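PDB 2V3M: H/ACA ribonucleoprotein complex non-core subunit NAF1, which binds RNA and acts as an assembly factor for box H/ACA snoRNPs, leaving the maturing particle when GAR1 takes its place. Local coordinates for residues E41-I46 with F85-L90; D67-G72 with K95-E100. All blocks are in the same frame, centred on the assembly; numbering follows the deposited sequence.

In the fold
Both contacts belong to the Gar1-like central domain of Naf1, and their centres lie about 11 Å apart. Contact 1 joins strands 43-48 and 85-89 inside the antiparallel sheet; contact 2 sets helix 95-102 against strand 70-73, an outermost strand of that sheet within the chain. Along the sequence the segments alternate: 41-46, 67-72, 85-90, 95-100. Strand 85-89 leads on to helix 95-102, and the two contacts meet where Leu90 CD2 packs on Ile71 O. The helix packs against parts of both, through Phe98 near Asn42 and Asn43 and through Leu97 on 67-72, and three of the four segments fall in the RNA-binding region.

Contact 1 (E41-I46 with F85-L90); sequences ENNIII and FYRIKL. With SO4 (sulfate ion), chain G.
Ile44 with Ile88 and Ile46 with Tyr86 are the hydrogen-bonded pairs of strands 43-46 and 85-89, which run antiparallel at 158°, their axes approaching to 4.6 Å. Ile88 N gives to Ile44 O at 2.8 Å. Beyond the strand, Leu90 N donates a hydrogen bond to Asn42 O at 2.8 Å and closes the ladder.

The polar side-chain contact is on the face of Asn43, Ile45, Arg87 and Lys89. Arg87 NE donates to Asn43 OD1 at 3.0 Å in an almost straight bond. The oxygen lies in the guanidinium plane, at its edge, whereas NE stands above the amide's carbonyl plane, the two flat groups being turned 54° apart. With CG opposite the backbone N (chi1 -175°), the arginine chain rises from the sheet before bending at chi3, and NH1 goes on to a salt bridge with Glu76. A lysine here, with one amine and no flat guanidinium, would probably be unable to hold Asn43 OD1 and Glu76 at once, leaving one of them without its mate.

Apolar contacts occur on both faces. Ile45 CD1 rests against Arg87 CG, and Ile45 CG2 meets the ring of Phe85, which also meets Phe40 of the second subunit. On the other face Ile46 CD1 meets Ile88 CD1 at 3.8 Å, and Ile44 CG1 approaches Leu90 CD1 at 4.2 Å; Phe98 adjoins Ile44 and Leu90.

At the turn, Glu41 N donates to O4 of a sulfate, probably from the crystallisation liquor, at 2.7 Å, while Glu41 OE2 hydrogen-bonds to His47 ND1 of the second subunit.

The chemistry is two-sided: an apolar face of Ile44, Ile46, Ile88 and Tyr86, and a mixed one where the Asn43-Arg87-Glu76 link lies next to Ile45, beside the subunit interface.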
# COMPACT_ATOMS: atom_id res chain seq x y z
N GLU A 41 7.02 -4.38 3.71
CA GLU A 41 6.92 -4.73 5.10
C GLU A 41 5.99 -5.84 5.34
O GLU A 41 5.06 -5.71 6.09
CB GLU A 41 6.54 -3.52 5.93
CG GLU A 41 7.81 -2.87 6.53
CD GLU A 41 7.46 -1.65 7.38
OE1 GLU A 41 8.16 -1.40 8.40
OE2 GLU A 41 6.46 -0.98 7.01
N ASN A 42 6.26 -6.95 4.69
CA ASN A 42 5.38 -8.10 4.78
C ASN A 42 3.94 -7.77 4.49
O ASN A 42 3.09 -8.67 4.69
CB ASN A 42 5.45 -8.80 6.13
CG ASN A 42 6.78 -9.46 6.37
OD1 ASN A 42 7.39 -10.10 5.50
ND2 ASN A 42 7.23 -9.32 7.58
N ASN A 43 3.59 -6.57 4.01
CA ASN A 43 2.24 -6.41 3.46
C ASN A 43 2.16 -6.60 1.95
O ASN A 43 3.09 -6.16 1.23
CB ASN A 43 1.68 -5.09 3.78
CG ASN A 43 1.58 -4.88 5.27
OD1 ASN A 43 0.53 -5.19 5.90
ND2 ASN A 43 2.66 -4.28 5.87
N ILE A 44 1.09 -7.23 1.48
CA ILE A 44 0.84 -7.34 0.07
C ILE A 44 -0.45 -6.54 -0.18
O ILE A 44 -1.46 -6.67 0.54
CB ILE A 44 0.64 -8.83 -0.33
CG1 ILE A 44 1.91 -9.62 -0.14
CG2 ILE A 44 0.15 -8.96 -1.75
CD1 ILE A 44 3.07 -8.95 -0.63
N ILE A 45 -0.41 -5.69 -1.18
CA ILE A 45 -1.51 -4.82 -1.49
C ILE A 45 -2.12 -5.21 -2.85
O ILE A 45 -1.41 -5.25 -3.84
CB ILE A 45 -1.04 -3.40 -1.60
CG1 ILE A 45 -0.66 -2.90 -0.26
CG2 ILE A 45 -2.14 -2.55 -2.09
CD1 ILE A 45 -1.23 -3.46 0.82
N ILE A 46 -3.42 -5.42 -2.89
CA ILE A 46 -4.13 -5.77 -4.13
C ILE A 46 -5.15 -4.69 -4.48
O ILE A 46 -5.89 -4.20 -3.58
CB ILE A 46 -4.83 -7.16 -3.95
CG1 ILE A 46 -3.70 -8.12 -3.56
CG2 ILE A 46 -5.67 -7.59 -5.24
CD1 ILE A 46 -3.93 -9.43 -3.69
N PHE A 85 -8.80 -1.20 -1.90
CA PHE A 85 -7.50 -1.86 -1.89
C PHE A 85 -7.53 -2.87 -0.79
O PHE A 85 -8.08 -2.55 0.28
CB PHE A 85 -6.41 -0.94 -1.44
CG PHE A 85 -6.05 0.13 -2.42
CD1 PHE A 85 -6.46 1.42 -2.21
CD2 PHE A 85 -5.30 -0.15 -3.51
CE1 PHE A 85 -6.12 2.46 -3.12
CE2 PHE A 85 -4.99 0.85 -4.45
CZ PHE A 85 -5.37 2.15 -4.27
N TYR A 86 -6.95 -4.04 -1.03
CA TYR A 86 -6.97 -5.07 -0.06
C TYR A 86 -5.58 -5.20 0.49
O TYR A 86 -4.61 -5.15 -0.25
CB TYR A 86 -7.40 -6.32 -0.72
CG TYR A 86 -8.75 -6.21 -1.33
CD1 TYR A 86 -8.97 -6.59 -2.65
CD2 TYR A 86 -9.81 -5.70 -0.61
CE1 TYR A 86 -10.24 -6.48 -3.24
CE2 TYR A 86 -11.07 -5.65 -1.14
CZ TYR A 86 -11.30 -6.03 -2.47
OH TYR A 86 -12.60 -5.94 -2.99
N ARG A 87 -5.45 -5.30 1.79
CA ARG A 87 -4.13 -5.53 2.37
C ARG A 87 -4.03 -6.88 3.05
O ARG A 87 -4.89 -7.21 3.94
CB ARG A 87 -3.88 -4.42 3.33
CG ARG A 87 -2.53 -4.36 3.98
CD ARG A 87 -2.69 -3.32 5.15
NE ARG A 87 -2.09 -3.87 6.32
CZ ARG A 87 -2.59 -3.90 7.55
NH1 ARG A 87 -3.74 -3.36 7.87
NH2 ARG A 87 -1.88 -4.46 8.51
N ILE A 88 -3.02 -7.67 2.62
CA ILE A 88 -2.76 -9.02 3.19
C ILE A 88 -1.44 -8.92 3.93
O ILE A 88 -0.42 -8.69 3.32
CB ILE A 88 -2.70 -10.11 2.12
CG1 ILE A 88 -4.03 -10.30 1.44
CG2 ILE A 88 -2.39 -11.43 2.79
CD1 ILE A 88 -4.09 -9.86 0.13
N LYS A 89 -1.47 -9.03 5.23
CA LYS A 89 -0.27 -9.02 5.97
C LYS A 89 0.25 -10.41 6.19
O LYS A 89 -0.49 -11.16 6.82
CB LYS A 89 -0.58 -8.46 7.32
CG LYS A 89 0.52 -8.60 8.32
CD LYS A 89 1.66 -7.68 8.04
CE LYS A 89 2.41 -7.52 9.37
NZ LYS A 89 3.54 -6.56 9.35
N LEU A 90 1.46 -10.75 5.67
CA LEU A 90 2.05 -12.06 5.86
C LEU A 90 2.80 -12.10 7.23
O LEU A 90 3.31 -11.08 7.71
CB LEU A 90 2.98 -12.39 4.72
CG LEU A 90 2.36 -12.42 3.34
CD1 LEU A 90 3.42 -12.68 2.32
CD2 LEU A 90 1.32 -13.44 3.23
S SO4 G . 10.01 -4.05 2.52
O1 SO4 G . 9.49 -2.92 3.30
O2 SO4 G . 9.58 -3.93 1.11
O3 SO4 G . 11.46 -4.11 2.56
O4 SO4 G . 9.53 -5.27 3.17

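Contact 2 (D67-G72 with K95-E100); sequences DRTLIG and KNLFDE
The backbones of 67-72 and 95-100 stay well apart, their nearest CA atoms, those of Ile71 and Leu97, being 7.8 Å from each other, and side chains bridge the gap.

Leu97 carries the contact. Its CG lies opposite the backbone N (chi1 175°), which sends the branched end from the helix to the strand backbone. There CD2 rests on two successive carbonyl oxygens, 3.3 Å from Leu70 O and 3.6 Å from Ile71 O, and CD1 lies near Thr69 CG2. One helical turn on, the extended Glu100 chain brings OE1 to 4.1 Å from Thr69 CG2, the two side chains coming from opposite directions.

Thr69 is itself steadied from its own segment. Asp67 OD1 accepts hydrogen bonds from Thr69 N, at 3.1 Å, and Thr69 OG1, at 2.8 Å, from the same face of the carboxylate plane. The first bond makes an Asx turn, and with OG1 held the methyl is left facing the helix. Arg104 forms a salt bridge with Asp67 OD2 and a long, weak ion pair with Glu100 OE1, so its charge probably eases the nearness of the two acids.

Ile71 and Gly72 both face Phe63 in a classic beta bulge of strands 70-73 and 62-65. Ile71 turns its side chain from the helix to Ile44 and Ile46 of strand 43-48, while Phe98 reaches Ala39 of strand 30-40, seating helix 95-102 beside the sheet.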
# COMPACT_ATOMS: atom_id res chain seq x y z
N ASP A 67 -1.80 -18.95 -10.96
CA ASP A 67 -1.23 -20.31 -10.95
C ASP A 67 -1.50 -20.98 -9.61
O ASP A 67 -0.88 -21.97 -9.23
CB ASP A 67 0.26 -20.33 -11.24
CG ASP A 67 1.07 -19.49 -10.26
OD1 ASP A 67 0.47 -18.83 -9.38
OD2 ASP A 67 2.33 -19.45 -10.40
N ARG A 68 -2.42 -20.42 -8.88
CA ARG A 68 -2.73 -20.92 -7.56
C ARG A 68 -1.62 -20.79 -6.48
O ARG A 68 -1.64 -21.46 -5.45
CB ARG A 68 -3.29 -22.31 -7.64
CG ARG A 68 -4.72 -22.36 -8.09
CD ARG A 68 -5.04 -23.63 -8.75
NE ARG A 68 -6.06 -23.42 -9.79
CZ ARG A 68 -7.38 -23.49 -9.59
NH1 ARG A 68 -7.84 -23.71 -8.36
NH2 ARG A 68 -8.26 -23.30 -10.58
N THR A 69 -0.69 -19.88 -6.71
CA THR A 69 0.28 -19.50 -5.73
C THR A 69 -0.53 -18.76 -4.68
O THR A 69 -1.19 -17.76 -4.94
CB THR A 69 1.37 -18.61 -6.29
OG1 THR A 69 2.17 -19.37 -7.21
CG2 THR A 69 2.23 -18.15 -5.16
N LEU A 70 -0.50 -19.28 -3.47
CA LEU A 70 -1.27 -18.73 -2.40
C LEU A 70 -0.67 -17.43 -1.84
O LEU A 70 0.51 -17.47 -1.39
CB LEU A 70 -1.30 -19.76 -1.31
CG LEU A 70 -1.57 -19.13 0.09
CD1 LEU A 70 -3.07 -18.99 0.24
CD2 LEU A 70 -0.98 -19.87 1.37
N ILE A 71 -1.46 -16.33 -1.82
CA ILE A 71 -1.00 -15.09 -1.27
C ILE A 71 -1.25 -15.01 0.24
O ILE A 71 -0.36 -14.95 1.11
CB ILE A 71 -1.64 -13.94 -1.88
CG1 ILE A 71 -1.25 -13.88 -3.39
CG2 ILE A 71 -1.18 -12.71 -1.05
CD1 ILE A 71 -1.82 -12.73 -4.13
N GLY A 72 -2.50 -15.06 0.58
CA GLY A 72 -2.81 -15.16 2.02
C GLY A 72 -4.21 -14.58 2.29
O GLY A 72 -5.11 -14.49 1.43
N LYS A 95 8.30 -14.87 4.96
CA LYS A 95 9.28 -14.10 4.20
C LYS A 95 9.64 -14.62 2.80
O LYS A 95 9.75 -13.82 1.86
CB LYS A 95 10.56 -13.96 5.02
CG LYS A 95 11.09 -12.55 4.90
CD LYS A 95 12.64 -12.56 4.81
CE LYS A 95 13.25 -12.00 6.09
NZ LYS A 95 14.73 -11.69 6.16
N ASN A 96 9.85 -15.93 2.66
CA ASN A 96 10.19 -16.48 1.35
C ASN A 96 9.06 -16.23 0.32
O ASN A 96 9.30 -16.03 -0.89
CB ASN A 96 10.55 -17.95 1.46
CG ASN A 96 11.95 -18.16 2.04
OD1 ASN A 96 12.47 -19.28 2.03
ND2 ASN A 96 12.57 -17.08 2.54
N LEU A 97 7.84 -16.22 0.83
CA LEU A 97 6.68 -16.07 -0.01
C LEU A 97 6.54 -14.61 -0.39
O LEU A 97 6.24 -14.29 -1.55
CB LEU A 97 5.44 -16.60 0.74
CG LEU A 97 4.17 -16.36 -0.06
CD1 LEU A 97 4.16 -17.22 -1.29
CD2 LEU A 97 2.88 -16.53 0.76
N PHE A 98 6.77 -13.74 0.59
CA PHE A 98 6.81 -12.30 0.40
C PHE A 98 7.75 -11.88 -0.72
O PHE A 98 7.33 -11.17 -1.60
CB PHE A 98 7.17 -11.58 1.73
CG PHE A 98 7.29 -10.06 1.59
CD1 PHE A 98 6.16 -9.28 1.56
CD2 PHE A 98 8.55 -9.46 1.40
CE1 PHE A 98 6.26 -7.93 1.40
CE2 PHE A 98 8.65 -8.08 1.22
CZ PHE A 98 7.51 -7.32 1.24
N ASP A 99 9.00 -12.32 -0.66
CA ASP A 99 9.99 -12.08 -1.71
C ASP A 99 9.61 -12.57 -3.09
O ASP A 99 9.91 -11.94 -4.11
CB ASP A 99 11.35 -12.67 -1.27
CG ASP A 99 11.95 -11.91 -0.05
OD1 ASP A 99 11.68 -10.67 0.10
OD2 ASP A 99 12.66 -12.55 0.77
N GLU A 100 8.90 -13.69 -3.10
CA GLU A 100 8.40 -14.23 -4.35
C GLU A 100 7.28 -13.38 -4.91
O GLU A 100 7.18 -13.19 -6.09
CB GLU A 100 7.98 -15.66 -4.18
CG GLU A 100 7.75 -16.35 -5.55
CD GLU A 100 6.86 -17.69 -5.47
OE1 GLU A 100 6.15 -17.95 -6.50
OE2 GLU A 100 6.84 -18.42 -4.40